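Local coordinates for protein catechol 1,2-dioxygenase (PDB 1DMH) that cleaves the aromatic ring of catechol between its two hydroxyl-bearing carbons with molecular oxygen, using ferric iron, to give cis,cis-muconate, at residues R87-D92 against I97-P102; R103-P108 against D252-T257. One frame throughout, in Å; residues are numbered along the deposited sequence.

Overall arrangement
Contact 1 (87-92 with 97-102) and contact 2 (103-108 with 252-257) follow one another along the chain, with centres about 16 Å apart. Contact 1 is partly buried, its centre about 17 Å from the chain centre, and ties the C-terminal part of helix 80-94 to the loop that leaves it. The centre of contact 2 is about 5 Å from the chain centre; all four of its touching residues are buried, against one of four in contact 1, and it joins the continuation of that loop to the one between strands 237-243 and 262-268. A backbone bond and a carboxylate-amide bond make the first; the second combines a single hydroxyl bond with aliphatic packing beside 4-methylcatechol. Arg-103 NH1 links them, 2.7 Å from Asp-89 OD1 in a salt bridge.

Contact 1 of 2, residues R87-D92 against I97-P102; sequences RMDAED and IENATP
Asp-92 meets the loop twice, through its main chain at Ile-97 and through its carboxylate at Asn-99. The backbone N of Ile-97 donates to the carbonyl O of Asp-92 at 2.9 Å, and the two CA atoms stand 5.1 Å apart. Ile-97 CB also comes within 3.6 Å of Asp-92 O. CG1 of Ile-97 runs anti to its carbonyl carbon, which carries CD1 to 4.0 Å from Asp-92 OD1, so a methyl group lies against the carboxylate.

The donor is five residues beyond the acceptor, a 6→1 bond of the kind that forms part of a Schellman motif, and it bridges the turn between helix 80-94 and the loop. Past this turn Asn-99 reaches back to the helix. Its ND2 donates to Asp-92 OD2 at 2.9 Å in a moderately bent bond, with an N-H...O angle of 153°. The carboxylate oxygen lies almost in the amide plane and accepts on its anti lone pair, although the two flat groups are turned 47° apart. With CG anti to its own carbonyl carbon (chi1 -75°), Asp-92 brings OD2 to that amide. Its CB separately comes within 3.5 Å of Asn-99 ND2. A water extends the grip on the amide: it donates to Asp-89 O at 2.9 Å and accepts a longer, weak bond from Asn-99 ND2.

The Asp-92 carboxylate is further engaged outside these segments, OD1 by Arg-235 and OD2 by Arg-103, both in salt bridges; this pair of arginines probably favours its ionised state.

Contact 2 of 2, residues R103-P108 against D252-T257; sequences RTIEGP and DFAYAT. With MCT (4-methylcatechol), chain D.
At the edge of the 4-methylcatechol pocket of this intradiol dioxygenase, Thr-104 and Ile-105 pack against Ala-256 and Ala-254 of a second loop. The iron is bound by Tyr-164, Tyr-200, His-224 and His-226, none of which lies in these segments. The polar link is Thr-104 OG1, which donates to the carbonyl O of Ala-256. Its 2.5 Å length is unusually short and is a doubtful guide to strength, but the direction is clear: OG1 lies in the carbonyl plane on a lone pair, with a C=O...O angle of 121°. Placing OG1 opposite the backbone N of Thr-104 (chi1 -163°) turns it to this acceptor and brings it 3.4 Å from Ala-256 CB.

Ile-105 supplies the apolar half. With CG1 set between its backbone N and carbonyl carbon (chi1 79°), the branch lies along the alanines: CG1 touches Ala-256 CB at 3.7 Å, and CD1 touches Ala-254 CB at 3.9 Å. Asp-252 shapes the loop presenting these methyls. It starts a type I turn ending at Tyr-255, and its OD1 accepts from Ala-254 N at 3.1 Å in an Asx turn, while OD2 takes Ala-256 N. OD2 also forms a salt bridge with Arg-221, another pocket residue.

Both segments also reach the ligand. Gly-107 CA, with no side chain intervening, comes within 3.7 Å of C2 of 4-methylcatechol; Pro-108 CD approaches C1 and C2 of the same ring, and Phe-253 CZ lies 4.0 Å from its methyl carbon C. One hydroxyl bond and close aliphatic contacts probably help set the spacing of two loops that both supply pocket residues.

Contact 1 of 2, residues R87-D92 against I97-P102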
loop_
_atom_site.group_PDB
_atom_site.type_symbol
_atom_site.label_atom_id
_atom_site.label_comp_id
_atom_site.label_asym_id
_atom_site.label_seq_id
_atom_site.Cartn_x
_atom_site.Cartn_y
_atom_site.Cartn_z
ATOM N N ARG A 87 -14.121 -17.972 -5.538
ATOM C CA ARG A 87 -13.750 -18.300 -6.901
ATOM C C ARG A 87 -13.315 -19.760 -6.948
ATOM O O ARG A 87 -13.722 -20.509 -7.858
ATOM C CB ARG A 87 -12.633 -17.388 -7.377
ATOM C CG ARG A 87 -13.047 -15.936 -7.517
ATOM C CD ARG A 87 -11.837 -15.113 -7.889
ATOM N NE ARG A 87 -11.422 -15.357 -9.269
ATOM C CZ ARG A 87 -10.157 -15.511 -9.672
ATOM N NH1 ARG A 87 -9.132 -15.460 -8.807
ATOM N NH2 ARG A 87 -9.916 -15.681 -10.969
ATOM N N MET A 88 -12.501 -20.178 -5.976
ATOM C CA MET A 88 -12.057 -21.568 -5.934
ATOM C C MET A 88 -13.238 -22.535 -5.809
ATOM O O MET A 88 -13.258 -23.592 -6.470
ATOM C CB MET A 88 -11.069 -21.775 -4.805
ATOM C CG MET A 88 -9.727 -21.202 -5.142
ATOM S SD MET A 88 -8.474 -21.580 -3.893
ATOM C CE MET A 88 -8.532 -20.166 -2.790
ATOM N N ASP A 89 -14.222 -22.182 -4.982
ATOM C CA ASP A 89 -15.409 -23.027 -4.840
ATOM C C ASP A 89 -16.184 -23.128 -6.150
ATOM O O ASP A 89 -16.632 -24.214 -6.541
ATOM C CB ASP A 89 -16.352 -22.508 -3.776
ATOM C CG ASP A 89 -15.825 -22.715 -2.386
ATOM O OD1 ASP A 89 -14.954 -23.582 -2.187
ATOM O OD2 ASP A 89 -16.304 -22.019 -1.486
ATOM N N ALA A 90 -16.342 -21.992 -6.821
ATOM C CA ALA A 90 -17.048 -21.961 -8.093
ATOM C C ALA A 90 -16.336 -22.871 -9.098
ATOM O O ALA A 90 -16.978 -23.647 -9.811
ATOM C CB ALA A 90 -17.097 -20.519 -8.629
ATOM N N GLU A 91 -15.011 -22.768 -9.155
ATOM C CA GLU A 91 -14.222 -23.566 -10.079
ATOM C C GLU A 91 -14.364 -25.055 -9.767
ATOM O O GLU A 91 -14.502 -25.868 -10.675
ATOM C CB GLU A 91 -12.775 -23.147 -9.998
ATOM C CG GLU A 91 -11.940 -23.676 -11.100
ATOM C CD GLU A 91 -10.472 -23.373 -10.881
ATOM O OE1 GLU A 91 -9.865 -23.969 -9.954
ATOM O OE2 GLU A 91 -9.924 -22.524 -11.621
ATOM N N ASP A 92 -14.342 -25.415 -8.485
ATOM C CA ASP A 92 -14.523 -26.816 -8.104
ATOM C C ASP A 92 -15.935 -27.300 -8.477
ATOM O O ASP A 92 -16.101 -28.427 -8.961
ATOM C CB ASP A 92 -14.329 -27.037 -6.598
ATOM C CG ASP A 92 -12.874 -26.988 -6.163
ATOM O OD1 ASP A 92 -11.960 -26.923 -7.009
ATOM O OD2 ASP A 92 -12.653 -27.043 -4.933
ATOM N N ILE A 97 -16.346 -31.311 -8.513
ATOM C CA ILE A 97 -15.622 -31.697 -7.301
ATOM C C ILE A 97 -16.456 -31.304 -6.098
ATOM O O ILE A 97 -16.616 -30.120 -5.801
ATOM C CB ILE A 97 -14.254 -30.978 -7.188
ATOM C CG1 ILE A 97 -13.361 -31.351 -8.365
ATOM C CG2 ILE A 97 -13.584 -31.337 -5.881
ATOM C CD1 ILE A 97 -12.041 -30.632 -8.373
ATOM N N GLU A 98 -16.992 -32.297 -5.406
ATOM C CA GLU A 98 -17.801 -32.033 -4.223
ATOM C C GLU A 98 -16.809 -31.908 -3.053
ATOM O O GLU A 98 -16.161 -32.898 -2.694
ATOM C CB GLU A 98 -18.776 -33.207 -4.033
ATOM C CG GLU A 98 -19.879 -33.023 -2.997
ATOM C CD GLU A 98 -19.400 -33.227 -1.573
ATOM O OE1 GLU A 98 -18.543 -32.446 -1.110
ATOM O OE2 GLU A 98 -19.884 -34.179 -0.911
ATOM N N ASN A 99 -16.661 -30.699 -2.489
ATOM C CA ASN A 99 -15.744 -30.462 -1.350
ATOM C C ASN A 99 -16.387 -30.846 -0.004
ATOM O O ASN A 99 -17.109 -30.028 0.598
ATOM C CB ASN A 99 -15.320 -28.977 -1.268
ATOM C CG ASN A 99 -14.424 -28.545 -2.421
ATOM O OD1 ASN A 99 -13.338 -29.083 -2.615
ATOM N ND2 ASN A 99 -14.878 -27.560 -3.183
ATOM N N ALA A 100 -16.111 -32.066 0.472
ATOM C CA ALA A 100 -16.677 -32.536 1.728
ATOM C C ALA A 100 -16.359 -31.559 2.859
ATOM O O ALA A 100 -17.270 -31.064 3.516
ATOM C CB ALA A 100 -16.154 -33.923 2.055
ATOM N N THR A 101 -15.081 -31.290 3.109
ATOM C CA THR A 101 -14.730 -30.328 4.151
ATOM C C THR A 101 -14.485 -29.018 3.406
ATOM O O THR A 101 -13.568 -28.934 2.606
ATOM C CB THR A 101 -13.449 -30.733 4.910
ATOM O OG1 THR A 101 -13.678 -31.955 5.623
ATOM C CG2 THR A 101 -13.052 -29.647 5.888
ATOM N N PRO A 102 -15.287 -27.977 3.692
ATOM C CA PRO A 102 -15.224 -26.645 3.081
ATOM C C PRO A 102 -13.889 -25.966 3.303
ATOM O O PRO A 102 -13.345 -26.041 4.399
ATOM C CB PRO A 102 -16.325 -25.874 3.818
ATOM C CG PRO A 102 -17.266 -26.949 4.272
ATOM C CD PRO A 102 -16.291 -27.971 4.769
HETATM O O HOH W 1 -17.440 -26.218 -4.607
#

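Contact 2 of 2, residues R103-P108 against D252-T257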
loop_
_atom_site.group_PDB
_atom_site.type_symbol
_atom_site.label_atom_id
_atom_site.label_comp_id
_atom_site.label_asym_id
_atom_site.label_seq_id
_atom_site.Cartn_x
_atom_site.Cartn_y
_atom_site.Cartn_z
ATOM N N ARG A 103 -13.372 -25.295 2.277
ATOM C CA ARG A 103 -12.124 -24.557 2.426
ATOM C C ARG A 103 -12.471 -23.216 3.053
ATOM O O ARG A 103 -13.625 -22.794 3.020
ATOM C CB ARG A 103 -11.490 -24.252 1.058
ATOM C CG ARG A 103 -12.408 -23.465 0.113
ATOM C CD ARG A 103 -11.634 -22.816 -1.023
ATOM N NE ARG A 103 -10.829 -23.764 -1.789
ATOM C CZ ARG A 103 -11.308 -24.614 -2.692
ATOM N NH1 ARG A 103 -12.603 -24.632 -2.976
ATOM N NH2 ARG A 103 -10.480 -25.438 -3.330
ATOM N N THR A 104 -11.495 -22.561 3.663
ATOM C CA THR A 104 -11.729 -21.192 4.105
ATOM C C THR A 104 -10.367 -20.516 4.163
ATOM O O THR A 104 -9.365 -21.157 3.849
ATOM C CB THR A 104 -12.599 -21.024 5.413
ATOM O OG1 THR A 104 -13.038 -19.657 5.454
ATOM C CG2 THR A 104 -11.834 -21.325 6.692
ATOM N N ILE A 105 -10.304 -19.247 4.549
ATOM C CA ILE A 105 -9.022 -18.555 4.451
ATOM C C ILE A 105 -7.880 -19.011 5.342
ATOM O O ILE A 105 -8.067 -19.494 6.461
ATOM C CB ILE A 105 -9.186 -16.986 4.551
ATOM C CG1 ILE A 105 -9.363 -16.528 6.013
ATOM C CG2 ILE A 105 -10.384 -16.547 3.684
ATOM C CD1 ILE A 105 -9.339 -15.007 6.176
ATOM N N GLU A 106 -6.682 -18.878 4.798
ATOM C CA GLU A 106 -5.479 -19.249 5.499
ATOM C C GLU A 106 -5.168 -18.209 6.560
ATOM O O GLU A 106 -4.766 -18.551 7.664
ATOM C CB GLU A 106 -4.309 -19.347 4.500
ATOM C CG GLU A 106 -2.956 -19.642 5.124
ATOM C CD GLU A 106 -1.849 -19.708 4.080
ATOM O OE1 GLU A 106 -2.130 -20.048 2.906
ATOM O OE2 GLU A 106 -0.689 -19.437 4.434
ATOM N N GLY A 107 -5.359 -16.936 6.242
ATOM C CA GLY A 107 -5.002 -15.910 7.212
ATOM C C GLY A 107 -3.515 -15.640 7.015
ATOM O O GLY A 107 -2.824 -16.433 6.366
ATOM N N PRO A 108 -2.974 -14.543 7.560
ATOM C CA PRO A 108 -1.549 -14.237 7.378
ATOM C C PRO A 108 -0.543 -14.730 8.436
ATOM O O PRO A 108 0.628 -14.338 8.400
ATOM C CB PRO A 108 -1.583 -12.716 7.293
ATOM C CG PRO A 108 -2.567 -12.407 8.458
ATOM C CD PRO A 108 -3.668 -13.446 8.281
ATOM N N ASP A 252 -17.582 -12.424 11.687
ATOM C CA ASP A 252 -16.127 -12.417 11.588
ATOM C C ASP A 252 -15.723 -11.245 10.671
ATOM O O ASP A 252 -16.295 -11.100 9.595
ATOM C CB ASP A 252 -15.747 -13.779 11.005
ATOM C CG ASP A 252 -14.285 -13.948 10.764
ATOM O OD1 ASP A 252 -13.453 -13.152 11.249
ATOM O OD2 ASP A 252 -13.962 -14.939 10.076
ATOM N N PHE A 253 -14.763 -10.415 11.076
ATOM C CA PHE A 253 -14.374 -9.302 10.217
ATOM C C PHE A 253 -13.662 -9.802 8.940
ATOM O O PHE A 253 -13.564 -9.076 7.949
ATOM C CB PHE A 253 -13.468 -8.295 10.970
ATOM C CG PHE A 253 -11.975 -8.511 10.772
ATOM C CD1 PHE A 253 -11.265 -9.428 11.545
ATOM C CD2 PHE A 253 -11.279 -7.778 9.800
ATOM C CE1 PHE A 253 -9.860 -9.605 11.345
ATOM C CE2 PHE A 253 -9.896 -7.953 9.601
ATOM C CZ PHE A 253 -9.189 -8.868 10.377
ATOM N N ALA A 254 -13.176 -11.046 8.978
ATOM C CA ALA A 254 -12.488 -11.638 7.826
ATOM C C ALA A 254 -13.405 -12.553 7.017
ATOM O O ALA A 254 -12.947 -13.221 6.084
ATOM C CB ALA A 254 -11.256 -12.415 8.291
ATOM N N TYR A 255 -14.682 -12.607 7.390
ATOM C CA TYR A 255 -15.686 -13.404 6.659
ATOM C C TYR A 255 -15.266 -14.849 6.337
ATOM O O TYR A 255 -15.562 -15.380 5.263
ATOM C CB TYR A 255 -16.018 -12.695 5.348
ATOM C CG TYR A 255 -16.355 -11.246 5.533
ATOM C CD1 TYR A 255 -17.596 -10.872 6.037
ATOM C CD2 TYR A 255 -15.431 -10.234 5.209
ATOM C CE1 TYR A 255 -17.929 -9.526 6.215
ATOM C CE2 TYR A 255 -15.756 -8.876 5.385
ATOM C CZ TYR A 255 -17.013 -8.544 5.888
ATOM O OH TYR A 255 -17.383 -7.240 6.073
ATOM N N ALA A 256 -14.610 -15.505 7.281
ATOM C CA ALA A 256 -14.135 -16.848 7.024
ATOM C C ALA A 256 -15.002 -17.970 7.556
ATOM O O ALA A 256 -14.814 -19.120 7.182
ATOM C CB ALA A 256 -12.731 -16.993 7.577
ATOM N N THR A 257 -15.942 -17.670 8.434
ATOM C CA THR A 257 -16.752 -18.746 8.981
ATOM C C THR A 257 -17.718 -19.345 7.957
ATOM O O THR A 257 -18.283 -18.641 7.114
ATOM C CB THR A 257 -17.466 -18.268 10.266
ATOM O OG1 THR A 257 -18.236 -17.113 9.973
ATOM C CG2 THR A 257 -16.440 -17.854 11.308
HETATM C C1 MCT D . -6.744 -12.872 10.225
HETATM C C2 MCT D . -6.791 -14.268 10.064
HETATM C C3 MCT D . -6.491 -15.079 11.179
HETATM O O3 MCT D . -6.534 -16.442 11.039
HETATM C C4 MCT D . -6.157 -14.536 12.409
HETATM O O4 MCT D . -5.879 -15.373 13.461
HETATM C C5 MCT D . -6.105 -13.180 12.589
HETATM C C6 MCT D . -6.417 -12.303 11.431
HETATM C C MCT D . -7.064 -11.966 9.021
#